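Local coordinates for endo-alpha-mannosidase (PDB 4AD0), which probably cleaves internal alpha-mannosidic linkages in glycans, as a family 99 glycoside hydrolase built on a TIM barrel, at residues H41-Y46 / A319-I324. Sequence-based numbering, arbitrary orientation.
Sequences HTISFY and ASYISI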
loop_
_atom_site.group_PDB
_atom_site.type_symbol
_atom_site.label_atom_id
_atom_site.label_comp_id
_atom_site.label_asym_id
_atom_site.label_seq_id
_atom_site.Cartn_x
_atom_site.Cartn_y
_atom_site.Cartn_z
ATOM N N HIS A 41 4.205 3.527 -11.957
ATOM C CA HIS A 41 2.762 3.293 -11.839
ATOM C C HIS A 41 2.437 2.030 -11.013
ATOM O O HIS A 41 1.299 1.547 -11.020
ATOM C CB HIS A 41 2.114 3.161 -13.231
ATOM C CG HIS A 41 1.847 4.467 -13.924
ATOM N ND1 HIS A 41 2.839 5.384 -14.210
ATOM C CD2 HIS A 41 0.706 4.979 -14.443
ATOM C CE1 HIS A 41 2.313 6.418 -14.841
ATOM N NE2 HIS A 41 1.022 6.191 -15.007
ATOM N N THR A 42 3.446 1.488 -10.333
ATOM C CA THR A 42 3.285 0.339 -9.434
ATOM C C THR A 42 3.606 0.762 -8.007
ATOM O O THR A 42 4.729 1.176 -7.712
ATOM C CB THR A 42 4.205 -0.830 -9.841
ATOM O OG1 THR A 42 3.822 -1.304 -11.138
ATOM C CG2 THR A 42 4.103 -1.977 -8.846
ATOM N N ILE A 43 2.621 0.659 -7.115
ATOM C CA ILE A 43 2.797 1.127 -5.736
ATOM C C ILE A 43 2.622 0.029 -4.672
ATOM O O ILE A 43 1.563 -0.601 -4.591
ATOM C CB ILE A 43 1.826 2.291 -5.436
ATOM C CG1 ILE A 43 1.894 3.337 -6.564
ATOM C CG2 ILE A 43 2.143 2.920 -4.094
ATOM C CD1 ILE A 43 0.570 3.965 -6.917
ATOM N N SER A 44 3.642 -0.173 -3.837
ATOM C CA SER A 44 3.489 -1.060 -2.670
ATOM C C SER A 44 2.982 -0.315 -1.424
ATOM O O SER A 44 3.300 0.855 -1.210
ATOM C CB SER A 44 4.797 -1.792 -2.347
ATOM O OG SER A 44 5.745 -0.909 -1.749
ATOM N N PHE A 45 2.189 -1.006 -0.612
ATOM C CA PHE A 45 1.816 -0.517 0.700
ATOM C C PHE A 45 2.896 -0.957 1.663
ATOM O O PHE A 45 3.179 -2.161 1.771
ATOM C CB PHE A 45 0.432 -1.057 1.093
ATOM C CG PHE A 45 -0.690 -0.479 0.261
ATOM C CD1 PHE A 45 -0.867 0.894 0.179
ATOM C CD2 PHE A 45 -1.542 -1.314 -0.472
ATOM C CE1 PHE A 45 -1.880 1.436 -0.602
ATOM C CE2 PHE A 45 -2.572 -0.776 -1.251
ATOM C CZ PHE A 45 -2.738 0.602 -1.310
ATOM N N TYR A 46 3.499 0.037 2.324
ATOM C CA TYR A 46 4.681 -0.122 3.175
ATOM C C TYR A 46 4.351 0.284 4.623
ATOM O O TYR A 46 3.727 1.326 4.878
ATOM C CB TYR A 46 5.844 0.764 2.661
ATOM C CG TYR A 46 7.147 0.613 3.440
ATOM C CD1 TYR A 46 7.407 1.373 4.586
ATOM C CD2 TYR A 46 8.132 -0.280 3.008
ATOM C CE1 TYR A 46 8.607 1.221 5.297
ATOM C CE2 TYR A 46 9.325 -0.433 3.694
ATOM C CZ TYR A 46 9.550 0.307 4.835
ATOM O OH TYR A 46 10.730 0.131 5.481
ATOM N N ALA A 319 -6.484 -1.167 -15.777
ATOM C CA ALA A 319 -6.033 -0.142 -14.809
ATOM C C ALA A 319 -4.662 0.404 -15.200
ATOM O O ALA A 319 -3.837 -0.323 -15.723
ATOM C CB ALA A 319 -5.992 -0.731 -13.405
ATOM N N SER A 320 -4.432 1.693 -14.985
ATOM C CA SER A 320 -3.157 2.297 -15.368
ATOM C C SER A 320 -2.202 2.302 -14.188
ATOM O O SER A 320 -1.007 2.557 -14.344
ATOM C CB SER A 320 -3.362 3.719 -15.878
ATOM O OG SER A 320 -4.123 3.704 -17.068
ATOM N N TYR A 321 -2.755 2.039 -13.010
ATOM C CA TYR A 321 -1.977 1.926 -11.798
ATOM C C TYR A 321 -2.386 0.629 -11.145
ATOM O O TYR A 321 -3.567 0.258 -11.203
ATOM C CB TYR A 321 -2.289 3.088 -10.852
ATOM C CG TYR A 321 -1.808 4.444 -11.347
ATOM C CD1 TYR A 321 -2.499 5.116 -12.366
ATOM C CD2 TYR A 321 -0.688 5.049 -10.806
ATOM C CE1 TYR A 321 -2.070 6.336 -12.842
ATOM C CE2 TYR A 321 -0.250 6.301 -11.279
ATOM C CZ TYR A 321 -0.959 6.926 -12.296
ATOM O OH TYR A 321 -0.584 8.144 -12.784
ATOM N N ILE A 322 -1.408 -0.051 -10.542
ATOM C CA ILE A 322 -1.633 -1.242 -9.720
ATOM C C ILE A 322 -0.973 -1.019 -8.363
ATOM O O ILE A 322 0.120 -0.479 -8.307
ATOM C CB ILE A 322 -1.015 -2.493 -10.389
ATOM C CG1 ILE A 322 -1.772 -2.838 -11.682
ATOM C CG2 ILE A 322 -0.948 -3.677 -9.409
ATOM C CD1 ILE A 322 -1.177 -4.024 -12.435
ATOM N N SER A 323 -1.654 -1.413 -7.281
ATOM C CA SER A 323 -1.109 -1.341 -5.925
ATOM C C SER A 323 -0.918 -2.750 -5.392
ATOM O O SER A 323 -1.650 -3.656 -5.785
ATOM C CB SER A 323 -2.006 -0.470 -4.985
ATOM O OG SER A 323 -3.376 -0.908 -4.913
ATOM N N ILE A 324 0.060 -2.938 -4.507
ATOM C CA ILE A 324 0.417 -4.263 -3.958
ATOM C C ILE A 324 0.301 -4.317 -2.432
ATOM O O ILE A 324 1.022 -3.618 -1.701
ATOM C CB ILE A 324 1.874 -4.690 -4.338
ATOM C CG1 ILE A 324 2.136 -4.523 -5.835
ATOM C CG2 ILE A 324 2.177 -6.128 -3.887
ATOM C CD1 ILE A 324 3.518 -5.074 -6.296
#
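T42, I43 and S44 pair with I322, S323 and I324 as parallel strands, 42-46 and 322-324, whose axes come within 4.5 Å and whose directions differ by 27°. Four backbone hydrogen bonds form the ladder: I322 N to H41 O, I43 N to I322 O, I324 N to I43 O (2.8 Å) and F45 N to I324 O. At its start the H41 imidazole lies on the Y321 phenol as an offset stack, centroids 4.1 Å apart and planes at 25°. CD2 of H41 sits over the phenol face, offset toward the rim, 3.3 Å from CZ of Y321, while S320 O approaches the imidazole edge at 3.0 Å from CD2. The histidine's CG, anti to its own carbonyl carbon (chi1 -80°), swings the ring toward the tyrosine. CD1 of I43 also touches CD2 of Y321 at 4.2 Å. The phenol OH is hydrogen-bonded to T184, which helps fix the ring's position; a leucine in place of Y321 would probably leave the H41 imidazole without its stacking surface and T184 OG1 without this partner. Further along, CE2 of F45 lies 3.8 Å from OG of S323, whose hydroxyl is hydrogen-bonded to S280 and to P279 O. On the other face, CG2 of T42 meets CD1 of I324 at 4.1 Å. This pairing of first and last strands closes the eight-stranded parallel barrel, the TIM-barrel fold. I43, F45 and S323 face the barrel interior, where F45 also meets the rings of H152, F191 and Y248. T42, I322 and I324 turn outward to pack against helices 305-316 and 359-376, touching Y311, F371 and T364, while strands 117-124 and 276-281 continue the sheet on the two flanks.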